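Local coordinates for FBP protein (Leishmania major, PDB 5OEZ) that probably catalyses the magnesium-dependent hydrolysis of fructose 1,6-bisphosphate to fructose 6-phosphate and phosphate, a step of gluconeogenesis, as an AMP-binding homotetramer, at residues V253-R258 with G264-P269; P287-V292 with G304-Q309; K298-N303 with L330-R335. All blocks are in the same frame, centred on the assembly; numbering follows the deposited sequence.

Contact 1: residues V253-R258 with G264-P269; sequences VGDIHR and GIFCYP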
loop_
_atom_site.group_PDB
_atom_site.type_symbol
_atom_site.label_atom_id
_atom_site.label_comp_id
_atom_site.label_asym_id
_atom_site.label_seq_id
_atom_site.Cartn_x
_atom_site.Cartn_y
_atom_site.Cartn_z
ATOM N N VAL C 253 12.818 0.760 -22.274
ATOM C CA VAL C 253 13.380 0.598 -20.921
ATOM C C VAL C 253 13.228 -0.862 -20.458
ATOM O O VAL C 253 14.182 -1.467 -19.959
ATOM C CB VAL C 253 12.761 1.576 -19.909
ATOM C CG1 VAL C 253 13.330 1.329 -18.523
ATOM C CG2 VAL C 253 13.044 3.018 -20.313
ATOM N N GLY C 254 12.061 -1.442 -20.687
ATOM C CA GLY C 254 11.849 -2.858 -20.384
ATOM C C GLY C 254 12.798 -3.773 -21.132
ATOM O O GLY C 254 13.380 -4.676 -20.534
ATOM N N ASP C 255 12.991 -3.533 -22.439
ATOM C CA ASP C 255 13.855 -4.403 -23.235
ATOM C C ASP C 255 15.317 -4.237 -22.818
ATOM O O ASP C 255 16.049 -5.229 -22.693
ATOM C CB ASP C 255 13.646 -4.192 -24.746
ATOM C CG ASP C 255 12.324 -4.817 -25.268
ATOM O OD1 ASP C 255 12.098 -6.045 -25.073
ATOM O OD2 ASP C 255 11.512 -4.092 -25.912
ATOM N N ILE C 256 15.739 -3.006 -22.554
ATOM C CA ILE C 256 17.116 -2.769 -22.102
ATOM C C ILE C 256 17.358 -3.371 -20.713
ATOM O O ILE C 256 18.410 -3.965 -20.466
ATOM C CB ILE C 256 17.478 -1.266 -22.106
ATOM C CG1 ILE C 256 17.520 -0.724 -23.532
ATOM C CG2 ILE C 256 18.793 -1.028 -21.373
ATOM C CD1 ILE C 256 18.711 -1.186 -24.322
ATOM N N HIS C 257 16.396 -3.202 -19.815
ATOM C CA HIS C 257 16.480 -3.782 -18.479
ATOM C C HIS C 257 16.663 -5.300 -18.514
ATOM O O HIS C 257 17.549 -5.822 -17.836
ATOM C CB HIS C 257 15.246 -3.411 -17.670
ATOM C CG HIS C 257 15.300 -3.875 -16.256
ATOM N ND1 HIS C 257 16.214 -3.383 -15.347
ATOM C CD2 HIS C 257 14.559 -4.791 -15.592
ATOM C CE1 HIS C 257 16.039 -3.983 -14.184
ATOM N NE2 HIS C 257 15.042 -4.840 -14.305
ATOM N N ARG C 258 15.877 -5.992 -19.338
ATOM C CA ARG C 258 16.080 -7.435 -19.557
ATOM C C ARG C 258 17.480 -7.700 -20.121
ATOM O O ARG C 258 18.179 -8.614 -19.671
ATOM C CB ARG C 258 15.018 -8.017 -20.497
ATOM C CG ARG C 258 15.024 -9.544 -20.600
ATOM C CD ARG C 258 14.281 -10.089 -21.833
ATOM N NE ARG C 258 14.780 -9.425 -23.021
ATOM C CZ ARG C 258 14.133 -8.529 -23.760
ATOM N NH1 ARG C 258 12.860 -8.220 -23.548
ATOM N NH2 ARG C 258 14.774 -7.965 -24.785
ATOM N N GLY C 264 22.312 -10.366 -23.969
ATOM C CA GLY C 264 21.704 -10.341 -25.285
ATOM C C GLY C 264 22.041 -9.071 -26.029
ATOM O O GLY C 264 23.039 -8.390 -25.739
ATOM N N ILE C 265 21.202 -8.764 -27.011
ATOM C CA ILE C 265 21.337 -7.572 -27.820
ATOM C C ILE C 265 19.982 -6.913 -27.984
ATOM O O ILE C 265 18.973 -7.592 -28.200
ATOM C CB ILE C 265 22.037 -7.850 -29.205
ATOM C CG1 ILE C 265 22.450 -6.529 -29.866
ATOM C CG2 ILE C 265 21.164 -8.669 -30.132
ATOM C CD1 ILE C 265 23.411 -6.685 -31.033
ATOM N N PHE C 266 19.992 -5.580 -27.911
ATOM C CA PHE C 266 18.844 -4.749 -28.240
ATOM C C PHE C 266 19.211 -3.844 -29.418
ATOM O O PHE C 266 20.225 -3.150 -29.348
ATOM C CB PHE C 266 18.453 -3.894 -27.023
ATOM C CG PHE C 266 17.331 -2.954 -27.295
ATOM C CD1 PHE C 266 16.027 -3.432 -27.417
ATOM C CD2 PHE C 266 17.578 -1.592 -27.498
ATOM C CE1 PHE C 266 14.976 -2.571 -27.708
ATOM C CE2 PHE C 266 16.536 -0.726 -27.805
ATOM C CZ PHE C 266 15.236 -1.220 -27.912
ATOM N N CYS C 267 18.361 -3.799 -30.445
ATOM C CA CYS C 267 18.635 -3.010 -31.668
ATOM C C CYS C 267 17.463 -2.135 -32.090
ATOM O O CYS C 267 16.319 -2.576 -32.097
ATOM C CB CYS C 267 18.963 -3.920 -32.833
ATOM S SG CYS C 267 20.341 -5.013 -32.588
ATOM N N TYR C 268 17.768 -0.874 -32.373
ATOM C CA TYR C 268 16.929 -0.034 -33.222
ATOM C C TYR C 268 17.800 0.369 -34.397
ATOM O O TYR C 268 18.465 1.410 -34.347
ATOM C CB TYR C 268 16.417 1.210 -32.549
ATOM C CG TYR C 268 15.204 1.071 -31.656
ATOM C CD1 TYR C 268 13.952 0.736 -32.169
ATOM C CD2 TYR C 268 15.296 1.347 -30.294
ATOM C CE1 TYR C 268 12.834 0.625 -31.334
ATOM C CE2 TYR C 268 14.186 1.261 -29.461
ATOM C CZ TYR C 268 12.958 0.891 -29.981
ATOM O OH TYR C 268 11.866 0.795 -29.150
ATOM N N PRO C 269 17.803 -0.462 -35.437
ATOM C CA PRO C 269 18.683 -0.238 -36.563
ATOM C C PRO C 269 18.188 0.876 -37.435
ATOM O O PRO C 269 17.049 1.305 -37.309
ATOM C CB PRO C 269 18.586 -1.546 -37.343
ATOM C CG PRO C 269 17.192 -1.993 -37.114
ATOM C CD PRO C 269 16.853 -1.564 -35.699
HETATM O O HOH W 1 11.245 -1.690 -27.546
HETATM O O HOH W 2 17.823 -8.211 -25.482
#
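OD1 of D255, whose CB also packs against the F266 ring, is gripped by two residues: R258 NH1 donates to it at 2.8 Å, with NH2 adding a weak bond, and the backbone N of I249 donates too. The setting is a beta-alpha-beta crossover, in which helix 252-262 leads into strand 265-268 and lies against the sheet. The strong bond uses the anti lone pair of OD1 and lies nearly in the guanidinium plane. D255 OD2 accepts from G250 N, so the carboxylate holds the loop before the helix, next to Y248 of the fructose 6-phosphate site. Water 1 donates to D255 OD2 at 2.9 Å and also hydrogen-bonds the hydroxyl of Y268, another residue of that site.

Between these polar links F266 carries the apolar contact. Its CG stands anti to the backbone N (chi1 177°), which sends the ring off the strand toward the helix. CG1 of I256 lies over one face, and I256 CD1 comes 3.4 Å from F266 CD2. D255 CB approaches the ring obliquely and lies 3.6 Å from F266 CE1, and the carboxylate and ring planes are 20° apart. At the start of the strand a second bridge forms: water 2 accepts from R258 NH2 at 3.1 Å and donates to I265 O.

Contact 2: residues P287-V292 with G304-Q309; sequences PMAMIV and GRILEQ
The helical turn 287-292, part of helix 281-294, faces the loop 304-309 where residues 306-308 take helical backbone angles, and the two backbones come closest at A289 and I306, with CA atoms 6.5 Å apart. A289 is the meeting point of the side chains. Its CB points toward the loop and sits against both I306 and L307, touching I306 at its branch point: A289 CB is 3.8 Å from I306 CB, with I306 CG2 almost as near. Because CG1 of I306 lies beside its own backbone N (chi1 -65°), the longer branch leads away from the helix. The I306 side chain also touches T318 and F322 of strand 317-323.

L307 covers the other part of A289. Its two methyls divide the work: CD2 is 4.0 Å from A289 CB, while CD1 moves on to the next residue and packs on M290 CA at 4.0 Å, touching helix backbone more closely than side chain. The extended M290 chain then leads away from the loop, to M165 and A168; L307 also reaches M165, which brings the two side chains onto a shared neighbour.

The polar pairing within the loop is R305 with E308. R305 NH1 donates to E308 OE2 at 3.1 Å, on the anti side of the oxygen but 29° out of the carboxylate plane, and NH2 of the same arginine forms a salt bridge to E293 farther along the helix. Helix 281-294, whose start carries the manganese ligand E284, touches strand 317-323 of one sheet and strand 167-173 of the other, the place of a central helix in the layered alpha-beta-alpha-beta-alpha fold of fructose-1,6-bisphosphatases.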
loop_
_atom_site.group_PDB
_atom_site.type_symbol
_atom_site.label_atom_id
_atom_site.label_comp_id
_atom_site.label_asym_id
_atom_site.label_seq_id
_atom_site.Cartn_x
_atom_site.Cartn_y
_atom_site.Cartn_z
ATOM N N PRO C 287 22.256 8.326 -22.155
ATOM C CA PRO C 287 22.079 7.740 -20.799
ATOM C C PRO C 287 22.089 6.194 -20.743
ATOM O O PRO C 287 22.814 5.619 -19.941
ATOM C CB PRO C 287 20.711 8.259 -20.374
ATOM C CG PRO C 287 20.540 9.526 -21.144
ATOM C CD PRO C 287 21.173 9.274 -22.468
ATOM N N MET C 288 21.321 5.544 -21.608
ATOM C CA MET C 288 21.356 4.089 -21.704
ATOM C C MET C 288 22.729 3.547 -22.084
ATOM O O MET C 288 23.146 2.504 -21.580
ATOM C CB MET C 288 20.300 3.572 -22.691
ATOM C CG MET C 288 18.842 3.660 -22.236
ATOM S SD MET C 288 18.379 3.012 -20.590
ATOM C CE MET C 288 19.647 1.830 -20.139
ATOM N N ALA C 289 23.423 4.228 -22.995
ATOM C CA ALA C 289 24.771 3.807 -23.366
ATOM C C ALA C 289 25.722 3.809 -22.159
ATOM O O ALA C 289 26.539 2.904 -22.020
ATOM C CB ALA C 289 25.312 4.692 -24.481
ATOM N N MET C 290 25.642 4.843 -21.318
ATOM C CA MET C 290 26.511 4.935 -20.127
ATOM C C MET C 290 26.227 3.791 -19.166
ATOM O O MET C 290 27.138 3.202 -18.618
ATOM C CB MET C 290 26.340 6.271 -19.392
ATOM C CG MET C 290 27.442 6.536 -18.371
ATOM S SD MET C 290 27.150 8.020 -17.386
ATOM C CE MET C 290 28.456 7.879 -16.161
ATOM N N ILE C 291 24.959 3.458 -18.984
ATOM C CA ILE C 291 24.596 2.339 -18.119
ATOM C C ILE C 291 25.125 1.010 -18.658
ATOM O O ILE C 291 25.768 0.267 -17.928
ATOM C CB ILE C 291 23.077 2.278 -17.920
ATOM C CG1 ILE C 291 22.627 3.483 -17.078
ATOM C CG2 ILE C 291 22.676 0.994 -17.215
ATOM C CD1 ILE C 291 21.198 3.895 -17.354
ATOM N N VAL C 292 24.887 0.749 -19.940
ATOM C CA VAL C 292 25.340 -0.488 -20.593
ATOM C C VAL C 292 26.862 -0.616 -20.549
ATOM O O VAL C 292 27.380 -1.693 -20.261
ATOM C CB VAL C 292 24.813 -0.585 -22.059
ATOM C CG1 VAL C 292 25.505 -1.674 -22.868
ATOM C CG2 VAL C 292 23.309 -0.818 -22.052
ATOM N N GLY C 304 30.591 3.916 -34.300
ATOM C CA GLY C 304 31.298 3.767 -33.033
ATOM C C GLY C 304 30.410 4.031 -31.837
ATOM O O GLY C 304 29.173 4.026 -31.935
ATOM N N ARG C 305 31.068 4.285 -30.717
ATOM C CA ARG C 305 30.409 4.469 -29.435
ATOM C C ARG C 305 29.437 5.631 -29.468
ATOM O O ARG C 305 29.788 6.718 -29.912
ATOM C CB ARG C 305 31.453 4.726 -28.332
ATOM C CG ARG C 305 32.328 3.522 -27.993
ATOM C CD ARG C 305 33.490 3.928 -27.109
ATOM N NE ARG C 305 33.038 4.331 -25.776
ATOM C CZ ARG C 305 33.650 5.200 -24.968
ATOM N NH1 ARG C 305 34.769 5.828 -25.314
ATOM N NH2 ARG C 305 33.123 5.464 -23.783
ATOM N N ILE C 306 28.226 5.392 -28.966
ATOM C CA ILE C 306 27.229 6.444 -28.759
ATOM C C ILE C 306 27.816 7.604 -27.940
ATOM O O ILE C 306 27.596 8.773 -28.271
ATOM C CB ILE C 306 25.982 5.902 -28.004
ATOM C CG1 ILE C 306 25.219 4.852 -28.828
ATOM C CG2 ILE C 306 25.017 7.022 -27.617
ATOM C CD1 ILE C 306 24.603 5.358 -30.114
ATOM N N LEU C 307 28.549 7.273 -26.874
ATOM C CA LEU C 307 29.108 8.274 -25.961
ATOM C C LEU C 307 30.143 9.186 -26.592
ATOM O O LEU C 307 30.328 10.310 -26.122
ATOM C CB LEU C 307 29.692 7.613 -24.710
ATOM C CG LEU C 307 28.690 6.877 -23.804
ATOM C CD1 LEU C 307 29.402 6.319 -22.580
ATOM C CD2 LEU C 307 27.533 7.773 -23.383
ATOM N N GLU C 308 30.780 8.733 -27.666
ATOM C CA GLU C 308 31.749 9.568 -28.416
ATOM C C GLU C 308 31.123 10.506 -29.468
ATOM O O GLU C 308 31.842 11.304 -30.046
ATOM C CB GLU C 308 32.818 8.701 -29.097
ATOM C CG GLU C 308 33.839 8.082 -28.149
ATOM C CD GLU C 308 34.832 7.145 -28.845
ATOM O OE1 GLU C 308 34.765 6.987 -30.086
ATOM O OE2 GLU C 308 35.685 6.549 -28.147
ATOM N N GLN C 309 29.813 10.437 -29.708
ATOM C CA GLN C 309 29.182 11.320 -30.705
ATOM C C GLN C 309 29.071 12.748 -30.194
ATOM O O GLN C 309 28.768 12.972 -29.021
ATOM C CB GLN C 309 27.795 10.830 -31.092
ATOM C CG GLN C 309 27.788 9.485 -31.804
ATOM C CD GLN C 309 26.377 8.963 -32.044
ATOM O OE1 GLN C 309 25.401 9.718 -31.992
ATOM N NE2 GLN C 309 26.262 7.668 -32.338
#

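Contact 3: residues K298-N303 with L330-R335; sequences KAVGSN and LCMAFR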
loop_
_atom_site.group_PDB
_atom_site.type_symbol
_atom_site.label_atom_id
_atom_site.label_comp_id
_atom_site.label_asym_id
_atom_site.label_seq_id
_atom_site.Cartn_x
_atom_site.Cartn_y
_atom_site.Cartn_z
ATOM N N LYS C 298 28.513 -3.230 -24.625
ATOM C CA LYS C 298 28.844 -2.251 -25.665
ATOM C C LYS C 298 27.594 -1.553 -26.096
ATOM O O LYS C 298 26.496 -2.130 -26.067
ATOM C CB LYS C 298 29.479 -2.899 -26.879
ATOM C CG LYS C 298 30.904 -3.353 -26.657
ATOM C CD LYS C 298 31.604 -3.653 -27.976
ATOM C CE LYS C 298 33.062 -3.991 -27.705
ATOM N NZ LYS C 298 33.835 -4.169 -28.960
ATOM N N ALA C 299 27.780 -0.302 -26.501
ATOM C CA ALA C 299 26.697 0.552 -26.935
ATOM C C ALA C 299 27.173 1.381 -28.130
ATOM O O ALA C 299 27.867 2.389 -27.954
ATOM C CB ALA C 299 26.269 1.450 -25.795
ATOM N N VAL C 300 26.798 0.959 -29.338
ATOM C CA VAL C 300 27.258 1.645 -30.563
ATOM C C VAL C 300 26.119 2.174 -31.419
ATOM O O VAL C 300 24.973 1.715 -31.321
ATOM C CB VAL C 300 28.212 0.771 -31.390
ATOM C CG1 VAL C 300 29.449 0.435 -30.553
ATOM C CG2 VAL C 300 27.535 -0.502 -31.885
ATOM N N GLY C 301 26.450 3.174 -32.231
ATOM C CA GLY C 301 25.518 3.788 -33.177
ATOM C C GLY C 301 25.901 3.405 -34.586
ATOM O O GLY C 301 26.405 2.315 -34.799
ATOM N N SER C 302 25.704 4.317 -35.535
ATOM C CA SER C 302 26.171 4.115 -36.921
ATOM C C SER C 302 27.698 4.142 -37.083
ATOM O O SER C 302 28.219 3.547 -38.009
ATOM C CB SER C 302 25.582 5.176 -37.849
ATOM O OG SER C 302 24.195 5.028 -37.972
ATOM N N ASN C 303 28.411 4.833 -36.200
ATOM C CA ASN C 303 29.852 5.001 -36.340
ATOM C C ASN C 303 30.543 5.062 -34.973
ATOM O O ASN C 303 31.050 6.101 -34.561
ATOM C CB ASN C 303 30.095 6.281 -37.142
ATOM C CG ASN C 303 31.565 6.554 -37.414
ATOM O OD1 ASN C 303 32.429 5.703 -37.196
ATOM N ND2 ASN C 303 31.852 7.757 -37.891
ATOM N N LEU C 330 29.399 -9.403 -33.012
ATOM C CA LEU C 330 28.897 -10.232 -34.103
ATOM C C LEU C 330 28.039 -9.392 -35.053
ATOM O O LEU C 330 28.174 -9.506 -36.259
ATOM C CB LEU C 330 28.099 -11.429 -33.569
ATOM C CG LEU C 330 27.452 -12.365 -34.602
ATOM C CD1 LEU C 330 28.528 -13.083 -35.380
ATOM C CD2 LEU C 330 26.506 -13.370 -33.956
ATOM N N CYS C 331 27.194 -8.539 -34.482
ATOM C CA CYS C 331 26.356 -7.612 -35.236
ATOM C C CYS C 331 27.198 -6.659 -36.083
ATOM O O CYS C 331 26.957 -6.490 -37.266
ATOM C CB CYS C 331 25.462 -6.822 -34.269
ATOM S SG CYS C 331 24.315 -5.642 -35.002
ATOM N N MET C 332 28.218 -6.062 -35.480
ATOM C CA MET C 332 29.099 -5.151 -36.203
ATOM C C MET C 332 29.925 -5.845 -37.280
ATOM O O MET C 332 30.341 -5.200 -38.242
ATOM C CB MET C 332 30.008 -4.379 -35.232
ATOM C CG MET C 332 29.281 -3.331 -34.398
ATOM S SD MET C 332 28.291 -2.134 -35.345
ATOM C CE MET C 332 26.626 -2.759 -35.115
ATOM N N ALA C 333 30.179 -7.142 -37.118
ATOM C CA ALA C 333 30.930 -7.902 -38.117
ATOM C C ALA C 333 30.175 -7.995 -39.434
ATOM O O ALA C 333 30.797 -8.011 -40.489
ATOM C CB ALA C 333 31.274 -9.287 -37.595
ATOM N N PHE C 334 28.852 -8.092 -39.372
ATOM C CA PHE C 334 28.043 -8.046 -40.590
ATOM C C PHE C 334 28.096 -6.658 -41.255
ATOM O O PHE C 334 28.154 -6.561 -42.470
ATOM C CB PHE C 334 26.593 -8.465 -40.319
ATOM C CG PHE C 334 26.408 -9.945 -40.182
ATOM C CD1 PHE C 334 26.569 -10.583 -38.948
ATOM C CD2 PHE C 334 26.090 -10.720 -41.299
ATOM C CE1 PHE C 334 26.406 -11.964 -38.824
ATOM C CE2 PHE C 334 25.944 -12.086 -41.187
ATOM C CZ PHE C 334 26.094 -12.711 -39.940
ATOM N N ARG C 335 28.073 -5.597 -40.458
ATOM C CA ARG C 335 28.189 -4.235 -40.990
ATOM C C ARG C 335 29.574 -4.007 -41.628
ATOM O O ARG C 335 29.659 -3.490 -42.745
ATOM C CB ARG C 335 27.942 -3.181 -39.884
ATOM C CG ARG C 335 27.688 -1.770 -40.396
ATOM C CD ARG C 335 28.915 -0.844 -40.428
ATOM N NE ARG C 335 29.926 -1.042 -39.364
ATOM C CZ ARG C 335 29.934 -0.453 -38.160
ATOM N NH1 ARG C 335 28.968 0.386 -37.777
ATOM N NH2 ARG C 335 30.919 -0.731 -37.308
HETATM O O HOH W 3 29.110 1.754 -35.182
#
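V300 and M332 meet tip to tip where strand 298-300 of the C-terminal sheet lies under helix 325-338, in an alpha-on-beta packing on the face of the sheet turned away from helix 281-294. Apolar contact comes first. V300 CG2 occupies the crowded position between its backbone N and carbonyl carbon, and from there reaches M332 SD at 3.9 Å and the terminal CE at much the same distance. M332 is bent at chi2 (-53°) and chi3, which turns SD and CE to meet the end of the valine instead of letting the chain run straight out from the helix. Y321 on the neighbouring strand 317-323 touches both side chains, and V328 packs on V300 from an earlier turn of the helix.

Sulfur against a flat cation is the second kind of contact, made within the helix: M332 SD sits 3.2 Å above the guanidinium plane of R335, displaced toward the rim. R335 itself starts with CG anti to its backbone N (chi1 -165°) and then bends, bringing its NH1 to residues 301-302, while W228 of helix 227-238 touches the side chain.

The direct polar approach is poor, and a water makes the link. S302 O approaches R335 NH1 obliquely to 3.3 Å, but the angle is too poor for a hydrogen bond, and S302 OG is hydrogen-bonded to K270 NZ. Toward the start of the strand, K298 forms a salt bridge with D329, on the same helix just before L330. Water 3 links R335 to G301, lying at the edge of the guanidinium and in its plane: it accepts from R335 NH1 at 2.9 Å and donates to G301 O at 2.8 Å.

In the fold
Following the chain, contact 1 closes first, a short loop from helix 252-262 back onto strand 265-268, and is complete before contact 2 opens on helix 281-294. Contacts 2 and 3 cross: strand 298-300 follows that helix, the loop 304-309 returns to it, and helix 325-338 later covers the strand. I256 packs on M288, joining contacts 1 and 2 in the helix layer between the two sheets. On the sheet's far side I265 of contact 1 meets C331 of contact 3. Contacts 2 and 3 share a probable hydrogen bond from I306 N to A299 O, and A289 packs on A299. Helix 281-294 packs on one face of the C-terminal sheet and helix 325-338 on the other.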